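Long-range contacts in exopolygalacturonase (Yersinia enterocolitica, PDB 2UVF), which probably hydrolyses pectic polygalacturonan from one chain end, as a family 28 exopolygalacturonase that binds digalacturonic acid in its beta-helix cleft: residues Y520-N531 / R552-N563; Q42-I53 / I146-P154. One frame throughout, in Å; residues are numbered along the deposited sequence.

Contact 1: residues Y520-N531 / R552-N563; sequences YDFTLKNVTVDN and RLVHVNNVQLNN
V529 and L561 occupy the same position on successive coils of a right-handed parallel beta-helix, the fold of family 28 glycoside hydrolases, and around them the strands run in unbroken register from Y520 beside R552 to N531 beside N563. Backbone hydrogen bonds join the two coils on both sides of the corner at N526 and N558: H555 N reaches F522 O at 2.8 Å, and N562 N meets V529 O almost straight, at 172°.

Apolar residues pair with apolar ones on the inner face. There, CD2 of L561 lies 3.5 Å from CG2 of V529, and CD2 of L524 packs 4.0 Å from CG2 of V559, the two side chains crossing at about a right angle. V494 touches both V529 and L561.

Polar side chains meet at the corner and on the outer surface. N558 ND2 donates to N526 OD1 (3.0 Å) from above its carbonyl plane, and N526 ND2 bonds in turn to N484 of strand 476-490, so that N484, N526 and N558 form an asparagine ladder. N558 OD1 accepts Q560 NE2 at 2.8 Å; both ends of that amide are thereby used, which fixes its rotation. Separately, N562 ND2 gives an amide-carboxylate hydrogen bond to D530 OD1 (3.0 Å), and N562 OD1 is bonded to T583 of the next coil.

At the other end the R552 guanidinium lies over one face of the Y520 ring, a cation-pi pair with CZ 4.7 Å from the centroid. Both side chains have CG between N and C (chi1 71° and 75°), which sends them the same way.

Backbone bonds and an apolar inner face thus hold the coils in register, while the corner amides are satisfied from coil to coil.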
loop_
_atom_site.group_PDB
_atom_site.type_symbol
_atom_site.label_atom_id
_atom_site.label_comp_id
_atom_site.label_asym_id
_atom_site.label_seq_id
_atom_site.Cartn_x
_atom_site.Cartn_y
_atom_site.Cartn_z
ATOM N N TYR A 520 -17.441 -11.184 2.968
ATOM C CA TYR A 520 -17.627 -12.546 2.487
ATOM C C TYR A 520 -16.660 -12.909 1.354
ATOM O O TYR A 520 -16.148 -12.032 0.639
ATOM C CB TYR A 520 -19.102 -12.828 2.124
ATOM C CG TYR A 520 -19.622 -12.137 0.890
ATOM C CD1 TYR A 520 -19.454 -12.705 -0.370
ATOM C CD2 TYR A 520 -20.310 -10.919 0.985
ATOM C CE1 TYR A 520 -19.929 -12.064 -1.517
ATOM C CE2 TYR A 520 -20.793 -10.274 -0.156
ATOM C CZ TYR A 520 -20.600 -10.854 -1.396
ATOM O OH TYR A 520 -21.067 -10.219 -2.530
ATOM N N ASP A 521 -16.418 -14.210 1.196
ATOM C CA ASP A 521 -15.536 -14.712 0.149
ATOM C C ASP A 521 -14.096 -14.221 0.410
ATOM O O ASP A 521 -13.514 -13.466 -0.371
ATOM C CB ASP A 521 -16.079 -14.334 -1.243
ATOM C CG ASP A 521 -15.307 -14.970 -2.377
ATOM O OD1 ASP A 521 -14.678 -16.033 -2.160
ATOM O OD2 ASP A 521 -15.323 -14.390 -3.493
ATOM N N PHE A 522 -13.565 -14.644 1.556
ATOM C CA PHE A 522 -12.184 -14.393 1.965
ATOM C C PHE A 522 -11.458 -15.720 1.994
ATOM O O PHE A 522 -11.960 -16.709 2.525
ATOM C CB PHE A 522 -12.113 -13.768 3.366
ATOM C CG PHE A 522 -12.174 -12.258 3.381
ATOM C CD1 PHE A 522 -13.177 -11.565 2.699
ATOM C CD2 PHE A 522 -11.228 -11.522 4.107
ATOM C CE1 PHE A 522 -13.224 -10.175 2.727
ATOM C CE2 PHE A 522 -11.281 -10.119 4.139
ATOM C CZ PHE A 522 -12.274 -9.456 3.453
ATOM N N THR A 523 -10.259 -15.708 1.438
ATOM C CA THR A 523 -9.398 -16.870 1.368
ATOM C C THR A 523 -8.045 -16.589 2.026
ATOM O O THR A 523 -7.313 -15.664 1.627
ATOM C CB THR A 523 -9.209 -17.297 -0.097
ATOM O OG1 THR A 523 -10.484 -17.660 -0.632
ATOM C CG2 THR A 523 -8.249 -18.473 -0.220
ATOM N N LEU A 524 -7.752 -17.397 3.046
ATOM C CA LEU A 524 -6.444 -17.482 3.672
ATOM C C LEU A 524 -5.827 -18.865 3.384
ATOM O O LEU A 524 -6.335 -19.881 3.838
ATOM C CB LEU A 524 -6.558 -17.230 5.177
ATOM C CG LEU A 524 -5.316 -16.696 5.905
ATOM C CD1 LEU A 524 -5.299 -15.183 5.887
ATOM C CD2 LEU A 524 -5.335 -17.195 7.336
ATOM N N LYS A 525 -4.733 -18.876 2.618
ATOM C CA LYS A 525 -4.126 -20.106 2.101
ATOM C C LYS A 525 -2.604 -20.011 2.094
ATOM O O LYS A 525 -2.057 -18.954 1.757
ATOM C CB LYS A 525 -4.601 -20.359 0.668
ATOM C CG LYS A 525 -4.514 -21.813 0.246
ATOM C CD LYS A 525 -5.283 -22.086 -1.053
ATOM C CE LYS A 525 -6.771 -21.722 -0.933
ATOM N NZ LYS A 525 -7.661 -22.474 -1.894
ATOM N N ASN A 526 -1.932 -21.107 2.461
ATOM C CA ASN A 526 -0.464 -21.216 2.362
ATOM C C ASN A 526 0.238 -20.068 3.092
ATOM O O ASN A 526 1.030 -19.358 2.493
ATOM C CB ASN A 526 -0.003 -21.219 0.892
ATOM C CG ASN A 526 -0.671 -22.295 0.042
ATOM O OD1 ASN A 526 -1.241 -23.251 0.550
ATOM N ND2 ASN A 526 -0.582 -22.137 -1.272
ATOM N N VAL A 527 -0.084 -19.895 4.374
ATOM C CA VAL A 527 0.390 -18.778 5.196
ATOM C C VAL A 527 0.987 -19.340 6.482
ATOM O O VAL A 527 0.388 -20.179 7.141
ATOM C CB VAL A 527 -0.754 -17.759 5.528
ATOM C CG1 VAL A 527 -0.384 -16.838 6.714
ATOM C CG2 VAL A 527 -1.155 -16.948 4.288
ATOM N N THR A 528 2.179 -18.869 6.816
ATOM C CA THR A 528 2.878 -19.287 8.013
ATOM C C THR A 528 3.157 -18.052 8.852
ATOM O O THR A 528 3.594 -17.027 8.329
ATOM C CB THR A 528 4.204 -19.983 7.657
ATOM O OG1 THR A 528 4.923 -19.163 6.714
ATOM C CG2 THR A 528 3.937 -21.353 7.033
ATOM N N VAL A 529 2.866 -18.146 10.137
ATOM C CA VAL A 529 3.244 -17.130 11.092
ATOM C C VAL A 529 4.052 -17.787 12.199
ATOM O O VAL A 529 3.599 -18.758 12.808
ATOM C CB VAL A 529 2.017 -16.439 11.777
ATOM C CG1 VAL A 529 2.489 -15.334 12.736
ATOM C CG2 VAL A 529 1.037 -15.893 10.766
ATOM N N ASP A 530 5.236 -17.236 12.458
ATOM C CA ASP A 530 6.006 -17.569 13.652
ATOM C C ASP A 530 5.995 -16.379 14.604
ATOM O O ASP A 530 6.586 -15.343 14.314
ATOM C CB ASP A 530 7.438 -17.939 13.293
ATOM C CG ASP A 530 8.245 -18.442 14.492
ATOM O OD1 ASP A 530 7.693 -18.760 15.575
ATOM O OD2 ASP A 530 9.470 -18.518 14.338
ATOM N N ASN A 531 5.320 -16.558 15.737
ATOM C CA ASN A 531 5.230 -15.568 16.806
ATOM C C ASN A 531 4.257 -14.445 16.519
ATOM O O ASN A 531 4.289 -13.813 15.453
ATOM C CB ASN A 531 6.599 -14.977 17.173
ATOM C CG ASN A 531 7.616 -16.036 17.568
ATOM O OD1 ASN A 531 8.805 -15.909 17.264
ATOM N ND2 ASN A 531 7.157 -17.073 18.249
ATOM N N ARG A 552 -19.473 -14.362 6.119
ATOM C CA ARG A 552 -19.750 -15.663 5.547
ATOM C C ARG A 552 -18.707 -15.982 4.491
ATOM O O ARG A 552 -18.002 -15.094 4.035
ATOM C CB ARG A 552 -21.197 -15.725 4.994
ATOM C CG ARG A 552 -21.415 -14.983 3.689
ATOM C CD ARG A 552 -22.893 -14.760 3.346
ATOM N NE ARG A 552 -22.996 -14.151 2.015
ATOM C CZ ARG A 552 -23.146 -14.835 0.880
ATOM N NH1 ARG A 552 -23.263 -16.166 0.906
ATOM N NH2 ARG A 552 -23.196 -14.190 -0.284
ATOM N N LEU A 553 -18.603 -17.256 4.124
ATOM C CA LEU A 553 -17.724 -17.703 3.036
ATOM C C LEU A 553 -16.228 -17.412 3.244
ATOM O O LEU A 553 -15.553 -16.919 2.346
ATOM C CB LEU A 553 -18.222 -17.176 1.677
ATOM C CG LEU A 553 -19.587 -17.712 1.208
ATOM C CD1 LEU A 553 -20.081 -16.908 0.033
ATOM C CD2 LEU A 553 -19.522 -19.225 0.866
ATOM N N VAL A 554 -15.730 -17.727 4.440
ATOM C CA VAL A 554 -14.298 -17.688 4.739
ATOM C C VAL A 554 -13.670 -19.077 4.503
ATOM O O VAL A 554 -13.994 -20.040 5.194
ATOM C CB VAL A 554 -14.021 -17.209 6.200
ATOM C CG1 VAL A 554 -12.535 -17.237 6.517
ATOM C CG2 VAL A 554 -14.580 -15.812 6.441
ATOM N N HIS A 555 -12.777 -19.161 3.518
ATOM C CA HIS A 555 -12.069 -20.409 3.176
ATOM C C HIS A 555 -10.614 -20.352 3.652
ATOM O O HIS A 555 -9.808 -19.591 3.111
ATOM C CB HIS A 555 -12.117 -20.668 1.663
ATOM C CG HIS A 555 -13.387 -20.215 1.010
ATOM N ND1 HIS A 555 -14.591 -20.871 1.182
ATOM C CD2 HIS A 555 -13.647 -19.159 0.203
ATOM C CE1 HIS A 555 -15.532 -20.241 0.501
ATOM N NE2 HIS A 555 -14.986 -19.201 -0.104
ATOM N N VAL A 556 -10.293 -21.139 4.682
ATOM C CA VAL A 556 -8.945 -21.175 5.265
ATOM C C VAL A 556 -8.278 -22.547 5.057
ATOM O O VAL A 556 -8.785 -23.567 5.529
ATOM C CB VAL A 556 -8.945 -20.752 6.767
ATOM C CG1 VAL A 556 -7.551 -20.914 7.389
ATOM C CG2 VAL A 556 -9.416 -19.304 6.925
ATOM N N ASN A 557 -7.149 -22.550 4.340
ATOM C CA ASN A 557 -6.441 -23.774 3.931
ATOM C C ASN A 557 -4.914 -23.723 4.092
ATOM O O ASN A 557 -4.263 -22.778 3.648
ATOM C CB ASN A 557 -6.792 -24.136 2.478
ATOM C CG ASN A 557 -8.039 -25.017 2.371
ATOM O OD1 ASN A 557 -8.015 -26.202 2.756
ATOM N ND2 ASN A 557 -9.135 -24.450 1.838
ATOM N N ASN A 558 -4.354 -24.756 4.720
ATOM C CA ASN A 558 -2.898 -24.932 4.828
ATOM C C ASN A 558 -2.143 -23.744 5.463
ATOM O O ASN A 558 -1.321 -23.087 4.824
ATOM C CB ASN A 558 -2.301 -25.339 3.464
ATOM C CG ASN A 558 -0.794 -25.602 3.526
ATOM O OD1 ASN A 558 -0.273 -26.030 4.556
ATOM N ND2 ASN A 558 -0.091 -25.346 2.415
ATOM N N VAL A 559 -2.406 -23.500 6.740
ATOM C CA VAL A 559 -1.809 -22.371 7.467
ATOM C C VAL A 559 -1.122 -22.927 8.715
ATOM O O VAL A 559 -1.671 -23.798 9.368
ATOM C CB VAL A 559 -2.914 -21.318 7.860
ATOM C CG1 VAL A 559 -2.393 -20.254 8.836
ATOM C CG2 VAL A 559 -3.540 -20.668 6.617
ATOM N N GLN A 560 0.068 -22.423 9.055
ATOM C CA GLN A 560 0.787 -22.871 10.256
ATOM C C GLN A 560 1.114 -21.689 11.158
ATOM O O GLN A 560 1.730 -20.716 10.725
ATOM C CB GLN A 560 2.086 -23.619 9.898
ATOM C CG GLN A 560 1.915 -24.963 9.201
ATOM C CD GLN A 560 1.734 -24.870 7.699
ATOM O OE1 GLN A 560 2.507 -24.209 7.002
ATOM N NE2 GLN A 560 0.715 -25.562 7.181
ATOM N N LEU A 561 0.722 -21.799 12.418
ATOM C CA LEU A 561 0.843 -20.724 13.370
ATOM C C LEU A 561 1.651 -21.179 14.582
ATOM O O LEU A 561 1.197 -22.036 15.362
ATOM C CB LEU A 561 -0.554 -20.242 13.806
ATOM C CG LEU A 561 -1.487 -19.684 12.739
ATOM C CD1 LEU A 561 -2.798 -19.248 13.305
ATOM C CD2 LEU A 561 -0.832 -18.528 12.113
ATOM N N ASN A 562 2.850 -20.621 14.745
ATOM C CA ASN A 562 3.641 -20.947 15.907
ATOM C C ASN A 562 3.689 -19.797 16.902
ATOM O O ASN A 562 3.915 -18.639 16.514
ATOM C CB ASN A 562 5.055 -21.350 15.489
ATOM C CG ASN A 562 5.849 -21.903 16.636
ATOM O OD1 ASN A 562 5.572 -22.990 17.132
ATOM N ND2 ASN A 562 6.829 -21.154 17.079
ATOM N N ASN A 563 3.473 -20.132 18.176
ATOM C CA ASN A 563 3.555 -19.180 19.273
ATOM C C ASN A 563 2.607 -17.990 19.071
ATOM O O ASN A 563 3.023 -16.827 19.015
ATOM C CB ASN A 563 5.006 -18.733 19.511
ATOM C CG ASN A 563 5.134 -17.734 20.649
ATOM O OD1 ASN A 563 5.918 -16.797 20.566
ATOM N ND2 ASN A 563 4.357 -17.923 21.706
#

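Contact 2: residues Q42-I53 / I146-P154; sequences QVPTLAYDESSI and ITAKTSAKP
The loop between strands 39-42 and 53-58 of the fibronectin type III domain meets the closing edge strand 146-149 and the linker that leaves it for the catalytic beta-helix. The loop contains a type II turn from P44 to A47 and holds the linker by one hydrogen bond between the segments: S151 N points at D49 O over 2.8 Å and is nearly straight at 175°, although it comes from above the carbonyl plane. Just beyond it, the CA of E50 lies 3.3 Å from S151 O in a CA-H...O contact.

Apolar groups fill the part nearer the strand. CG2 of V43 touches both A148 CB, at 3.8 Å, and CD1 of I146. The same I146 methyl rests against the CA of Q42. I53 approaches from its own strand, its CD1 3.9 Å from CG2 of T150, and the two side chains cross at about a right angle.

Y48 lays one face of its ring over the K149 carbonyl, with CD1 3.9 Å from K149 O, while CB of S151 sits at the ring edge. E50 bends at chi2 (-89°), which brings its carboxylate against the P154 ring at CD, 3.5 Å from OE2, the two side chains again nearly perpendicular. The charge is met by R188, which forms salt bridges with both E50 OE1 and D49 OD2. T150 OG1 is likewise bonded outside, to K121 and T124.

I146 and I53 both continue onto F128 of strand 125-134, neighbour of 146-149 in the antiparallel sheet. Toward the beta-helix, the backbone O of L46 accepts a hydrogen bond from R262 and P44 packs on M392 and F394 of strand 391-394, placing the loop between the fibronectin domain and the beta-helix.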
loop_
_atom_site.group_PDB
_atom_site.type_symbol
_atom_site.label_atom_id
_atom_site.label_comp_id
_atom_site.label_asym_id
_atom_site.label_seq_id
_atom_site.Cartn_x
_atom_site.Cartn_y
_atom_site.Cartn_z
ATOM N N GLN A 42 3.532 -9.558 -18.356
ATOM C CA GLN A 42 3.031 -8.241 -18.737
ATOM C C GLN A 42 3.976 -7.146 -18.294
ATOM O O GLN A 42 4.816 -7.357 -17.430
ATOM C CB GLN A 42 1.647 -7.997 -18.121
ATOM C CG GLN A 42 1.686 -7.847 -16.610
ATOM C CD GLN A 42 0.351 -8.027 -15.959
ATOM O OE1 GLN A 42 -0.291 -7.051 -15.584
ATOM N NE2 GLN A 42 -0.082 -9.278 -15.806
ATOM N N VAL A 43 3.842 -5.981 -18.909
ATOM C CA VAL A 43 4.462 -4.764 -18.406
ATOM C C VAL A 43 3.389 -4.074 -17.564
ATOM O O VAL A 43 2.287 -3.824 -18.068
ATOM C CB VAL A 43 4.935 -3.820 -19.544
ATOM C CG1 VAL A 43 5.706 -2.628 -18.982
ATOM C CG2 VAL A 43 5.797 -4.579 -20.545
ATOM N N PRO A 44 3.673 -3.837 -16.264
ATOM C CA PRO A 44 2.784 -2.997 -15.460
ATOM C C PRO A 44 2.695 -1.593 -16.055
ATOM O O PRO A 44 3.649 -1.121 -16.683
ATOM C CB PRO A 44 3.474 -2.965 -14.079
ATOM C CG PRO A 44 4.329 -4.195 -14.058
ATOM C CD PRO A 44 4.800 -4.364 -15.474
ATOM N N THR A 45 1.541 -0.953 -15.855
ATOM C CA THR A 45 1.241 0.402 -16.358
ATOM C C THR A 45 2.376 1.420 -16.210
ATOM O O THR A 45 2.832 1.723 -15.100
ATOM C CB THR A 45 -0.044 0.932 -15.680
ATOM O OG1 THR A 45 -1.176 0.226 -16.210
ATOM C CG2 THR A 45 -0.210 2.439 -15.877
ATOM N N LEU A 46 2.809 1.946 -17.357
ATOM C CA LEU A 46 3.874 2.940 -17.455
ATOM C C LEU A 46 5.211 2.488 -16.842
ATOM O O LEU A 46 6.119 3.312 -16.625
ATOM C CB LEU A 46 3.414 4.290 -16.890
ATOM C CG LEU A 46 2.451 5.104 -17.764
ATOM C CD1 LEU A 46 1.736 6.121 -16.944
ATOM C CD2 LEU A 46 3.198 5.783 -18.909
ATOM N N ALA A 47 5.323 1.182 -16.586
ATOM C CA ALA A 47 6.514 0.583 -15.985
ATOM C C ALA A 47 7.677 0.463 -16.986
ATOM O O ALA A 47 8.422 -0.524 -16.996
ATOM C CB ALA A 47 6.170 -0.791 -15.378
ATOM N N TYR A 48 7.820 1.477 -17.837
ATOM C CA TYR A 48 8.872 1.477 -18.850
ATOM C C TYR A 48 9.425 2.868 -19.132
ATOM O O TYR A 48 8.884 3.886 -18.680
ATOM C CB TYR A 48 8.414 0.773 -20.133
ATOM C CG TYR A 48 7.298 1.474 -20.861
ATOM C CD1 TYR A 48 7.572 2.470 -21.793
ATOM C CD2 TYR A 48 5.977 1.132 -20.629
ATOM C CE1 TYR A 48 6.561 3.117 -22.464
ATOM C CE2 TYR A 48 4.954 1.769 -21.304
ATOM C CZ TYR A 48 5.256 2.763 -22.222
ATOM O OH TYR A 48 4.245 3.408 -22.888
ATOM N N ASP A 49 10.506 2.883 -19.898
ATOM C CA ASP A 49 11.402 4.015 -19.994
ATOM C C ASP A 49 11.928 4.080 -21.422
ATOM O O ASP A 49 11.501 3.313 -22.271
ATOM C CB ASP A 49 12.588 3.754 -19.049
ATOM C CG ASP A 49 12.940 4.947 -18.237
ATOM O OD1 ASP A 49 13.929 4.894 -17.479
ATOM O OD2 ASP A 49 12.209 5.951 -18.362
ATOM N N GLU A 50 12.875 4.974 -21.678
ATOM C CA GLU A 50 13.650 4.918 -22.914
ATOM C C GLU A 50 14.729 3.822 -22.920
ATOM O O GLU A 50 15.243 3.465 -23.985
ATOM C CB GLU A 50 14.275 6.274 -23.245
ATOM C CG GLU A 50 15.377 6.722 -22.294
ATOM C CD GLU A 50 14.832 7.506 -21.121
ATOM O OE1 GLU A 50 13.672 7.249 -20.722
ATOM O OE2 GLU A 50 15.563 8.380 -20.604
ATOM N N SER A 51 15.084 3.293 -21.749
ATOM C CA SER A 51 16.107 2.248 -21.701
ATOM C C SER A 51 15.778 1.040 -20.825
ATOM O O SER A 51 16.597 0.130 -20.699
ATOM C CB SER A 51 17.496 2.817 -21.372
ATOM O OG SER A 51 17.459 3.722 -20.292
ATOM N N SER A 52 14.590 1.022 -20.229
ATOM C CA SER A 52 14.225 -0.068 -19.323
ATOM C C SER A 52 12.747 -0.428 -19.381
ATOM O O SER A 52 11.904 0.426 -19.614
ATOM C CB SER A 52 14.640 0.256 -17.883
ATOM O OG SER A 52 14.194 1.549 -17.516
ATOM N N ILE A 53 12.461 -1.711 -19.168
ATOM C CA ILE A 53 11.100 -2.241 -19.106
ATOM C C ILE A 53 11.023 -3.138 -17.865
ATOM O O ILE A 53 11.965 -3.888 -17.582
ATOM C CB ILE A 53 10.732 -3.038 -20.408
ATOM C CG1 ILE A 53 10.788 -2.114 -21.639
ATOM C CG2 ILE A 53 9.352 -3.733 -20.288
ATOM C CD1 ILE A 53 10.876 -2.845 -23.002
ATOM N N ILE A 146 5.345 -11.700 -24.951
ATOM C CA ILE A 146 4.880 -10.337 -25.095
ATOM C C ILE A 146 5.939 -9.531 -25.832
ATOM O O ILE A 146 7.145 -9.752 -25.666
ATOM C CB ILE A 146 4.436 -9.640 -23.738
ATOM C CG1 ILE A 146 5.620 -9.323 -22.821
ATOM C CG2 ILE A 146 3.362 -10.449 -23.006
ATOM C CD1 ILE A 146 5.302 -8.216 -21.822
ATOM N N THR A 147 5.469 -8.625 -26.680
ATOM C CA THR A 147 6.314 -7.614 -27.292
ATOM C C THR A 147 6.032 -6.318 -26.550
ATOM O O THR A 147 4.868 -6.005 -26.248
ATOM C CB THR A 147 5.969 -7.423 -28.781
ATOM O OG1 THR A 147 5.417 -8.642 -29.302
ATOM C CG2 THR A 147 7.201 -6.997 -29.595
ATOM N N ALA A 148 7.094 -5.577 -26.239
ATOM C CA ALA A 148 6.955 -4.282 -25.596
ATOM C C ALA A 148 8.004 -3.306 -26.108
ATOM O O ALA A 148 9.183 -3.649 -26.264
ATOM C CB ALA A 148 7.030 -4.417 -24.084
ATOM N N LYS A 149 7.560 -2.080 -26.358
ATOM C CA LYS A 149 8.422 -1.053 -26.912
ATOM C C LYS A 149 8.800 -0.019 -25.856
ATOM O O LYS A 149 7.936 0.507 -25.148
ATOM C CB LYS A 149 7.729 -0.384 -28.113
ATOM C CG LYS A 149 8.665 0.365 -29.067
ATOM C CD LYS A 149 7.963 0.736 -30.365
ATOM C CE LYS A 149 7.127 2.011 -30.234
ATOM N NZ LYS A 149 7.950 3.249 -30.390
ATOM N N THR A 150 10.095 0.268 -25.763
ATOM C CA THR A 150 10.590 1.398 -24.979
ATOM C C THR A 150 9.986 2.717 -25.488
ATOM O O THR A 150 9.356 2.759 -26.553
ATOM C CB THR A 150 12.146 1.482 -24.997
ATOM O OG1 THR A 150 12.637 1.393 -26.344
ATOM C CG2 THR A 150 12.764 0.363 -24.148
ATOM N N SER A 151 10.159 3.781 -24.712
ATOM C CA SER A 151 9.683 5.100 -25.095
ATOM C C SER A 151 10.824 5.893 -25.748
ATOM O O SER A 151 11.986 5.481 -25.693
ATOM C CB SER A 151 9.125 5.832 -23.868
ATOM O OG SER A 151 10.161 6.265 -22.996
ATOM N N ALA A 152 10.489 7.013 -26.383
ATOM C CA ALA A 152 11.508 7.930 -26.897
ATOM C C ALA A 152 12.152 8.703 -25.755
ATOM O O ALA A 152 11.497 9.012 -24.755
ATOM C CB ALA A 152 10.902 8.895 -27.912
ATOM N N LYS A 153 13.435 9.011 -25.905
ATOM C CA LYS A 153 14.132 9.865 -24.950
ATOM C C LYS A 153 13.260 11.104 -24.680
ATOM O O LYS A 153 12.826 11.763 -25.631
ATOM C CB LYS A 153 15.529 10.225 -25.490
ATOM C CG LYS A 153 16.078 11.584 -25.088
ATOM C CD LYS A 153 16.753 11.564 -23.720
ATOM C CE LYS A 153 17.082 12.984 -23.267
ATOM N NZ LYS A 153 18.074 12.988 -22.151
ATOM N N PRO A 154 12.971 11.397 -23.389
ATOM C CA PRO A 154 12.091 12.501 -22.989
ATOM C C PRO A 154 12.739 13.901 -23.000
ATOM O O PRO A 154 13.968 14.033 -22.987
ATOM C CB PRO A 154 11.734 12.128 -21.548
ATOM C CG PRO A 154 12.964 11.481 -21.048
ATOM C CD PRO A 154 13.465 10.660 -22.208
#

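Contact 2 comes first along the chain and closes before contact 1 opens; their centres lie 37 Å apart and their nearest atoms about 19 Å, so they do not touch. Contact 1 pairs the parallel strands 518-532 and 551-562 in register, late in the beta-helix, whereas contact 2 packs a loop of the N-terminal fibronectin type III domain on an edge strand and its exit into the catalytic part. Both lie where the N-terminal part faces the beta-helix: its residues E61, Q107 and H108 bond to side chains of contact 1, while contact 2 reaches R188 and R262. The small domain therefore lies against the beta-helix at separate places along its length.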